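Local coordinates for protein putative esterase/lipase/thioesterase (Silicibacter sp., PDB 2PBL) that is probably a hydrolase of the alpha/beta-hydrolase fold, perhaps an esterase, lipase or thioesterase, whose substrate is not established, at residues 206-211 against 233-238; 30-35 against 81-86. All blocks are in the same frame, centred on the assembly; numbering follows the deposited sequence.

Contact 1. Residues 206-211 against 233-238; sequences KVTVWV and DHVIAF
Val209 O is held from strand 233-237 by Val235 N, whose hydrogen bond of 2.8 Å is almost straight (175° at the hydrogen). A weaker CA-H...O contact comes from His234 CA, and His234 CD2 merely lies near, 3.5 Å from Val209 O, with the oxygen in the ring plane at its edge. These strands are the last two of the alpha/beta-hydrolase sheet. They run parallel in one beta-alpha-beta unit, with helix 217-230 as the crossover, and their short axes diverge by 22°. Five backbone bonds join them, from Asp233 N to Val207 O at one end to Ala237 N to Val211 O at the other. On the face carrying Thr208, Trp210 and Val235, CG1 of Val235 stands 3.6 Å from the centroid of the Trp210 six-membered ring, only 8° off the normal, a CH-pi contact. With CG anti to the backbone N, the indole is laid alongside Val235, and Trp210 NE1 reaches to 3.6 Å from Ala237 CB. An alanine at Trp210 would strip the aromatic surface from beneath Val235 CG1 and is likely to open a gap between the sheet and helix 255-261, where Leu256 and Val259 also touch the indole. Beside Asp233, which begins strand 233-237, a water links two side chains, 2.7 Å from Thr208 OG1 and donating to Asp233 OD2 at 2.6 Å.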
ATOM      1  N   LYS A 206      -0.788  -5.156 -14.866  1.00 12.16           N
ATOM      2  CA  LYS A 206       0.626  -4.857 -15.030  1.00 13.00           C
ATOM      3  C   LYS A 206       1.102  -4.507 -13.617  1.00 12.56           C
ATOM      4  O   LYS A 206       0.616  -3.533 -12.991  1.00 12.31           O
ATOM      5  CB  LYS A 206       0.843  -3.692 -15.983  1.00  9.58           C
ATOM      6  CG  LYS A 206       2.295  -3.514 -16.447  1.00 22.00           C
ATOM      7  CD  LYS A 206       2.366  -2.350 -17.465  1.00 23.29           C
ATOM      8  CE  LYS A 206       3.695  -2.198 -18.254  1.00 25.52           C
ATOM      9  NZ  LYS A 206       3.562  -1.017 -19.265  1.00 29.36           N
ATOM     10  N   VAL A 207       2.060  -5.284 -13.143  1.00 11.90           N
ATOM     11  CA  VAL A 207       2.626  -5.128 -11.836  1.00 11.56           C
ATOM     12  C   VAL A 207       4.045  -4.552 -11.989  1.00 10.76           C
ATOM     13  O   VAL A 207       4.852  -5.082 -12.721  1.00 10.78           O
ATOM     14  CB  VAL A 207       2.753  -6.501 -11.091  1.00 12.36           C
ATOM     15  CG1 VAL A 207       3.384  -6.264  -9.666  1.00 16.12           C
ATOM     16  CG2 VAL A 207       1.421  -7.182 -10.965  1.00 16.16           C
ATOM     17  N   THR A 208       4.325  -3.495 -11.236  1.00 12.33           N
ATOM     18  CA  THR A 208       5.637  -2.843 -11.256  1.00 13.35           C
ATOM     19  C   THR A 208       6.069  -2.696  -9.795  1.00 13.84           C
ATOM     20  O   THR A 208       5.406  -2.017  -9.028  1.00 13.96           O
ATOM     21  CB  THR A 208       5.597  -1.469 -11.952  1.00 13.05           C
ATOM     22  OG1 THR A 208       5.093  -1.592 -13.297  1.00 13.80           O
ATOM     23  CG2 THR A 208       7.017  -0.864 -12.017  1.00 17.00           C
ATOM     24  N   VAL A 209       7.155  -3.360  -9.431  1.00 14.21           N
ATOM     25  CA  VAL A 209       7.703  -3.277  -8.085  1.00 11.96           C
ATOM     26  C   VAL A 209       8.645  -2.081  -8.057  1.00 14.01           C
ATOM     27  O   VAL A 209       9.594  -1.962  -8.833  1.00 12.48           O
ATOM     28  CB  VAL A 209       8.389  -4.567  -7.655  1.00 16.76           C
ATOM     29  CG1 VAL A 209       8.828  -4.468  -6.179  1.00 11.13           C
ATOM     30  CG2 VAL A 209       7.460  -5.735  -7.870  1.00 18.08           C
ATOM     31  N   TRP A 210       8.332  -1.167  -7.162  1.00 13.93           N
ATOM     32  CA  TRP A 210       9.029   0.106  -7.071  1.00 14.14           C
ATOM     33  C   TRP A 210       9.726   0.135  -5.726  1.00 15.46           C
ATOM     34  O   TRP A 210       9.103   0.040  -4.694  1.00 13.89           O
ATOM     35  CB  TRP A 210       7.986   1.222  -7.209  1.00 16.35           C
ATOM     36  CG  TRP A 210       8.537   2.559  -7.366  1.00 14.02           C
ATOM     37  CD1 TRP A 210       9.169   3.304  -6.403  1.00 19.46           C
ATOM     38  CD2 TRP A 210       8.579   3.325  -8.565  1.00 14.12           C
ATOM     39  NE1 TRP A 210       9.573   4.493  -6.937  1.00 17.94           N
ATOM     40  CE2 TRP A 210       9.240   4.528  -8.265  1.00 15.37           C
ATOM     41  CE3 TRP A 210       8.115   3.110  -9.875  1.00 17.59           C
ATOM     42  CZ2 TRP A 210       9.429   5.546  -9.220  1.00 20.54           C
ATOM     43  CZ3 TRP A 210       8.321   4.103 -10.822  1.00 18.39           C
ATOM     44  CH2 TRP A 210       8.954   5.317 -10.482  1.00 19.14           C
ATOM     45  N   VAL A 211      11.035   0.308  -5.729  1.00 14.66           N
ATOM     46  CA  VAL A 211      11.769   0.310  -4.464  1.00 15.77           C
ATOM     47  C   VAL A 211      12.867   1.357  -4.466  1.00 16.30           C
ATOM     48  O   VAL A 211      13.421   1.654  -5.497  1.00 15.27           O
ATOM     49  CB  VAL A 211      12.328  -1.101  -4.194  1.00 14.62           C
ATOM     50  CG1 VAL A 211      13.387  -1.509  -5.214  1.00 17.10           C
ATOM     51  CG2 VAL A 211      12.866  -1.214  -2.782  1.00 12.07           C
ATOM     52  N   ASP A 233       7.519  -5.912 -13.682  1.00 14.98           N
ATOM     53  CA  ASP A 233       8.477  -4.826 -13.978  1.00 14.19           C
ATOM     54  C   ASP A 233       9.141  -4.473 -12.626  1.00 15.05           C
ATOM     55  O   ASP A 233       8.635  -4.830 -11.545  1.00 15.01           O
ATOM     56  CB  ASP A 233       7.838  -3.576 -14.599  1.00 12.98           C
ATOM     57  CG  ASP A 233       7.380  -3.789 -16.074  1.00 18.55           C
ATOM     58  OD1 ASP A 233       7.449  -4.939 -16.558  1.00 30.21           O
ATOM     59  OD2 ASP A 233       6.948  -2.808 -16.738  1.00 26.47           O
ATOM     60  N   HIS A 234      10.288  -3.792 -12.697  1.00 14.96           N
ATOM     61  CA  HIS A 234      11.062  -3.435 -11.529  1.00 14.58           C
ATOM     62  C   HIS A 234      11.715  -2.094 -11.719  1.00 16.33           C
ATOM     63  O   HIS A 234      12.464  -1.937 -12.646  1.00 16.90           O
ATOM     64  CB  HIS A 234      12.148  -4.501 -11.344  1.00 15.52           C
ATOM     65  CG  HIS A 234      12.924  -4.384 -10.065  1.00 10.66           C
ATOM     66  ND1 HIS A 234      14.080  -5.106  -9.846  1.00 20.99           N
ATOM     67  CD2 HIS A 234      12.673  -3.706  -8.906  1.00 15.74           C
ATOM     68  CE1 HIS A 234      14.520  -4.865  -8.622  1.00 18.38           C
ATOM     69  NE2 HIS A 234      13.688  -4.023  -8.029  1.00 19.23           N
ATOM     70  N   VAL A 235      11.428  -1.161 -10.807  1.00 15.89           N
ATOM     71  CA  VAL A 235      12.026   0.164 -10.779  1.00 16.28           C
ATOM     72  C   VAL A 235      12.784   0.422  -9.470  1.00 18.72           C
ATOM     73  O   VAL A 235      12.225   0.270  -8.357  1.00 18.34           O
ATOM     74  CB  VAL A 235      11.001   1.251 -10.958  1.00 15.68           C
ATOM     75  CG1 VAL A 235      11.676   2.634 -10.833  1.00 18.06           C
ATOM     76  CG2 VAL A 235      10.317   1.140 -12.340  1.00 15.33           C
ATOM     77  N   ILE A 236      14.050   0.833  -9.598  1.00 18.09           N
ATOM     78  CA  ILE A 236      14.833   1.263  -8.425  1.00 19.07           C
ATOM     79  C   ILE A 236      14.929   2.803  -8.461  1.00 17.34           C
ATOM     80  O   ILE A 236      15.584   3.374  -9.342  1.00 18.73           O
ATOM     81  CB  ILE A 236      16.190   0.597  -8.403  1.00 21.44           C
ATOM     82  CG1 ILE A 236      15.982  -0.901  -8.293  1.00 23.32           C
ATOM     83  CG2 ILE A 236      17.034   1.060  -7.191  1.00 21.12           C
ATOM     84  CD1 ILE A 236      17.218  -1.633  -8.303  1.00 33.55           C
ATOM     85  N   ALA A 237      14.248   3.479  -7.538  1.00 16.24           N
ATOM     86  CA  ALA A 237      14.205   4.937  -7.496  1.00 15.68           C
ATOM     87  C   ALA A 237      15.529   5.501  -6.950  1.00 17.84           C
ATOM     88  O   ALA A 237      15.900   5.235  -5.793  1.00 17.73           O
ATOM     89  CB  ALA A 237      13.047   5.389  -6.623  1.00 16.65           C
ATOM     90  N   PHE A 238      16.235   6.256  -7.793  1.00 18.19           N
ATOM     91  CA  PHE A 238      17.568   6.780  -7.442  1.00 16.28           C
ATOM     92  C   PHE A 238      17.673   7.405  -6.051  1.00 16.35           C
ATOM     93  O   PHE A 238      16.997   8.374  -5.739  1.00 17.26           O
ATOM     94  CB  PHE A 238      18.021   7.776  -8.487  1.00 18.37           C
ATOM     95  CG  PHE A 238      19.366   8.365  -8.194  1.00 16.24           C
ATOM     96  CD1 PHE A 238      20.524   7.623  -8.453  1.00 22.17           C
ATOM     97  CD2 PHE A 238      19.480   9.651  -7.655  1.00 21.48           C
ATOM     98  CE1 PHE A 238      21.797   8.163  -8.183  1.00 20.82           C
ATOM     99  CE2 PHE A 238      20.744  10.198  -7.380  1.00 19.60           C
ATOM    100  CZ  PHE A 238      21.901   9.448  -7.647  1.00 21.18           C
TER
HETATM  101  O   HOH W   1       6.109  -0.655 -15.639  1.00 19.30           O

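Contact 2. Residues 30-35 against 81-86; sequences DFRNSL and SWSHLA
Over one face of the Phe31 ring sits the carbonyl oxygen Ser83 O, 3.3 Å above the plane and displaced toward the rim near CD2 and CE2; His84 CA and Ala86 CB approach obliquely, and Phe56 of strand 52-56 meets the ring edge-to-face. The second flat group, the Arg32 guanidinium, receives Ser83 OG at its edge, close to its plane. Together they dock the C-terminal part of helix 20-35 onto the loop that leads from strand 64-69 into helix 87-91, in a buried contact of the alpha/beta-hydrolase fold. Placing CG anti to the backbone N (chi1 166°) carries the Phe31 ring over the 3-10 segment 83-85, until CZ lies 3.9 Å from Ala86 CB. Ser83 O is also the acceptor of the turn's own bond, 2.9 Å from Ala86 N, so the oxygen above the ring already has a donor. Arg32 reaches the side chain of Ser83: a bend at chi3 (-65°) folds the chain back, Arg32 CG lies 3.8 Å from Ser83 CB, and NH1 donates to Ser83 OG at 3.0 Å with 149° at the hydrogen. NH1 also bonds Ser80 O. Since both acceptors are neutral oxygens, this attachment is polar without being a salt bridge, and the two bonds to NH1 probably limit rotation of the guanidinium, while Phe31 adds apolar contact with Ala86 CB and with His84 CA and CB.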
ATOM      1  N   ASP A  30      -3.572  19.361   6.019  1.00 27.03           N
ATOM      2  CA  ASP A  30      -3.671  20.544   5.146  1.00 28.06           C
ATOM      3  C   ASP A  30      -4.334  20.214   3.792  1.00 28.40           C
ATOM      4  O   ASP A  30      -5.155  20.981   3.280  1.00 26.06           O
ATOM      5  CB  ASP A  30      -2.294  21.135   4.831  1.00 31.51           C
ATOM      6  CG  ASP A  30      -1.632  21.810   6.033  1.00 39.13           C
ATOM      7  OD1 ASP A  30      -2.229  21.816   7.140  1.00 56.06           O
ATOM      8  OD2 ASP A  30      -0.502  22.335   5.859  1.00 50.39           O
ATOM      9  N   PHE A  31      -3.939  19.080   3.212  1.00 25.97           N
ATOM     10  CA  PHE A  31      -4.517  18.628   1.956  1.00 23.56           C
ATOM     11  C   PHE A  31      -6.014  18.383   2.123  1.00 22.27           C
ATOM     12  O   PHE A  31      -6.780  18.795   1.291  1.00 22.77           O
ATOM     13  CB  PHE A  31      -3.820  17.354   1.441  1.00 21.89           C
ATOM     14  CG  PHE A  31      -4.585  16.652   0.332  1.00 21.78           C
ATOM     15  CD1 PHE A  31      -4.457  17.058  -0.987  1.00 19.61           C
ATOM     16  CD2 PHE A  31      -5.477  15.618   0.638  1.00 22.35           C
ATOM     17  CE1 PHE A  31      -5.191  16.437  -1.993  1.00 21.43           C
ATOM     18  CE2 PHE A  31      -6.191  14.981  -0.349  1.00 19.64           C
ATOM     19  CZ  PHE A  31      -6.048  15.385  -1.668  1.00 21.70           C
ATOM     20  N   ARG A  32      -6.429  17.684   3.168  1.00 23.87           N
ATOM     21  CA  ARG A  32      -7.851  17.397   3.320  1.00 25.61           C
ATOM     22  C   ARG A  32      -8.634  18.694   3.392  1.00 29.93           C
ATOM     23  O   ARG A  32      -9.636  18.864   2.709  1.00 31.20           O
ATOM     24  CB  ARG A  32      -8.133  16.558   4.567  1.00 24.48           C
ATOM     25  CG  ARG A  32      -7.703  15.103   4.462  1.00 22.32           C
ATOM     26  CD  ARG A  32      -8.158  14.266   5.632  1.00 23.43           C
ATOM     27  NE  ARG A  32      -7.552  14.677   6.901  1.00 20.22           N
ATOM     28  CZ  ARG A  32      -6.372  14.266   7.365  1.00 23.26           C
ATOM     29  NH1 ARG A  32      -5.591  13.454   6.681  1.00 16.72           N
ATOM     30  NH2 ARG A  32      -5.968  14.691   8.545  1.00 22.21           N
ATOM     31  N   ASN A  33      -8.154  19.605   4.230  1.00 32.86           N
ATOM     32  CA  ASN A  33      -8.788  20.897   4.403  1.00 34.57           C
ATOM     33  C   ASN A  33      -8.874  21.672   3.108  1.00 34.54           C
ATOM     34  O   ASN A  33      -9.863  22.353   2.880  1.00 38.63           O
ATOM     35  CB  ASN A  33      -8.061  21.722   5.456  1.00 33.46           C
ATOM     36  CG  ASN A  33      -8.225  21.164   6.844  1.00 34.87           C
ATOM     37  OD1 ASN A  33      -9.167  20.415   7.135  1.00 41.79           O
ATOM     38  ND2 ASN A  33      -7.300  21.526   7.724  1.00 43.77           N
ATOM     39  N   SER A  34      -7.874  21.533   2.246  1.00 34.75           N
ATOM     40  CA  SER A  34      -7.850  22.225   0.951  1.00 34.18           C
ATOM     41  C   SER A  34      -8.885  21.741  -0.044  1.00 34.19           C
ATOM     42  O   SER A  34      -9.333  22.484  -0.932  1.00 31.86           O
ATOM     43  CB  SER A  34      -6.472  22.050   0.303  1.00 35.26           C
ATOM     44  OG  SER A  34      -6.228  20.687  -0.051  1.00 32.80           O
ATOM     45  N   LEU A  35      -9.302  20.498   0.125  1.00 35.26           N
ATOM     46  CA  LEU A  35     -10.161  19.872  -0.862  1.00 36.22           C
ATOM     47  C   LEU A  35     -11.643  20.134  -0.641  1.00 35.65           C
ATOM     48  O   LEU A  35     -12.467  19.898  -1.546  1.00 37.59           O
ATOM     49  CB  LEU A  35      -9.905  18.366  -0.876  1.00 34.06           C
ATOM     50  CG  LEU A  35      -9.771  17.790  -2.256  1.00 33.99           C
ATOM     51  CD1 LEU A  35      -8.470  18.306  -2.911  1.00 32.06           C
ATOM     52  CD2 LEU A  35      -9.763  16.295  -2.099  1.00 33.32           C
ATOM     53  N   SER A  81      -2.517   9.874   7.814  1.00 14.57           N
ATOM     54  CA  SER A  81      -1.163  10.387   7.571  1.00 16.46           C
ATOM     55  C   SER A  81      -0.751  10.478   6.098  1.00 17.80           C
ATOM     56  O   SER A  81       0.374  10.922   5.801  1.00 17.46           O
ATOM     57  CB  SER A  81      -0.172   9.496   8.274  1.00 16.10           C
ATOM     58  OG  SER A  81      -0.276   9.683   9.685  1.00 19.85           O
ATOM     59  N   TRP A  82      -1.652  10.153   5.167  1.00 16.13           N
ATOM     60  CA  TRP A  82      -1.225   9.996   3.765  1.00 15.57           C
ATOM     61  C   TRP A  82      -2.029  10.678   2.671  1.00 15.87           C
ATOM     62  O   TRP A  82      -1.706  10.519   1.515  1.00 14.99           O
ATOM     63  CB  TRP A  82      -1.189   8.506   3.435  1.00 13.19           C
ATOM     64  CG  TRP A  82      -0.676   7.635   4.561  1.00 14.50           C
ATOM     65  CD1 TRP A  82      -1.440   6.974   5.478  1.00 15.37           C
ATOM     66  CD2 TRP A  82       0.684   7.440   4.959  1.00 16.32           C
ATOM     67  NE1 TRP A  82      -0.640   6.355   6.399  1.00 13.96           N
ATOM     68  CE2 TRP A  82       0.671   6.610   6.094  1.00 14.75           C
ATOM     69  CE3 TRP A  82       1.922   7.852   4.438  1.00 15.59           C
ATOM     70  CZ2 TRP A  82       1.843   6.198   6.731  1.00 22.09           C
ATOM     71  CZ3 TRP A  82       3.073   7.446   5.067  1.00 19.16           C
ATOM     72  CH2 TRP A  82       3.034   6.605   6.188  1.00 17.96           C
ATOM     73  N   SER A  83      -3.053  11.434   3.046  1.00 18.49           N
ATOM     74  CA  SER A  83      -3.987  12.061   2.112  1.00 17.87           C
ATOM     75  C   SER A  83      -3.296  12.875   1.056  1.00 18.11           C
ATOM     76  O   SER A  83      -3.652  12.809  -0.127  1.00 17.50           O
ATOM     77  CB  SER A  83      -4.976  12.935   2.893  1.00 16.87           C
ATOM     78  OG  SER A  83      -5.413  12.181   4.018  1.00 19.02           O
ATOM     79  N   HIS A  84      -2.287  13.638   1.474  1.00 18.56           N
ATOM     80  CA  HIS A  84      -1.552  14.537   0.556  1.00 19.15           C
ATOM     81  C   HIS A  84      -0.891  13.788  -0.630  1.00 18.71           C
ATOM     82  O   HIS A  84      -0.556  14.381  -1.668  1.00 16.36           O
ATOM     83  CB  HIS A  84      -0.501  15.306   1.359  1.00 19.52           C
ATOM     84  CG  HIS A  84       0.557  14.428   1.953  1.00 15.25           C
ATOM     85  ND1 HIS A  84       0.307  13.519   2.958  1.00 15.24           N
ATOM     86  CD2 HIS A  84       1.876  14.325   1.673  1.00 15.38           C
ATOM     87  CE1 HIS A  84       1.429  12.894   3.269  1.00 17.76           C
ATOM     88  NE2 HIS A  84       2.402  13.375   2.510  1.00 13.05           N
ATOM     89  N   LEU A  85      -0.733  12.478  -0.485  1.00 14.94           N
ATOM     90  CA  LEU A  85      -0.174  11.665  -1.558  1.00 17.43           C
ATOM     91  C   LEU A  85      -1.191  11.432  -2.712  1.00 16.44           C
ATOM     92  O   LEU A  85      -0.859  10.844  -3.746  1.00 18.11           O
ATOM     93  CB  LEU A  85       0.362  10.366  -0.997  1.00 14.32           C
ATOM     94  CG  LEU A  85       1.449  10.485   0.099  1.00 17.02           C
ATOM     95  CD1 LEU A  85       1.864   9.123   0.613  1.00 18.50           C
ATOM     96  CD2 LEU A  85       2.703  11.269  -0.388  1.00 16.53           C
ATOM     97  N   ALA A  86      -2.418  11.901  -2.535  1.00 16.15           N
ATOM     98  CA  ALA A  86      -3.456  11.791  -3.575  1.00 17.01           C
ATOM     99  C   ALA A  86      -3.296  12.815  -4.697  1.00 15.14           C
ATOM    100  O   ALA A  86      -3.859  12.643  -5.794  1.00 13.24           O
ATOM    101  CB  ALA A  86      -4.843  11.948  -2.929  1.00 15.42           C
TER

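From the N terminus, contact 2 comes first: after helix 20-35 the chain lays down strands 39-44, 52-56 and 64-69, and the loop at 81-86 returns to the helix, closing a 45-residue excursion that contains strand but no helix. Contact 1 opens only at 206 and closes at 233 after a much shorter path, mostly helix 217-230. The two are therefore in series, neither nested nor crossed. The centres of contact 1 and contact 2 stand about 25 Å apart. Between contact 1 and contact 2 the nearest atoms are about 12 Å apart, so they do not touch. Contact 1 adds edge strand 233-237 to the sheet, whereas contact 2 ties the N-terminal helix to a loop beside strands 52-56 and 94-99.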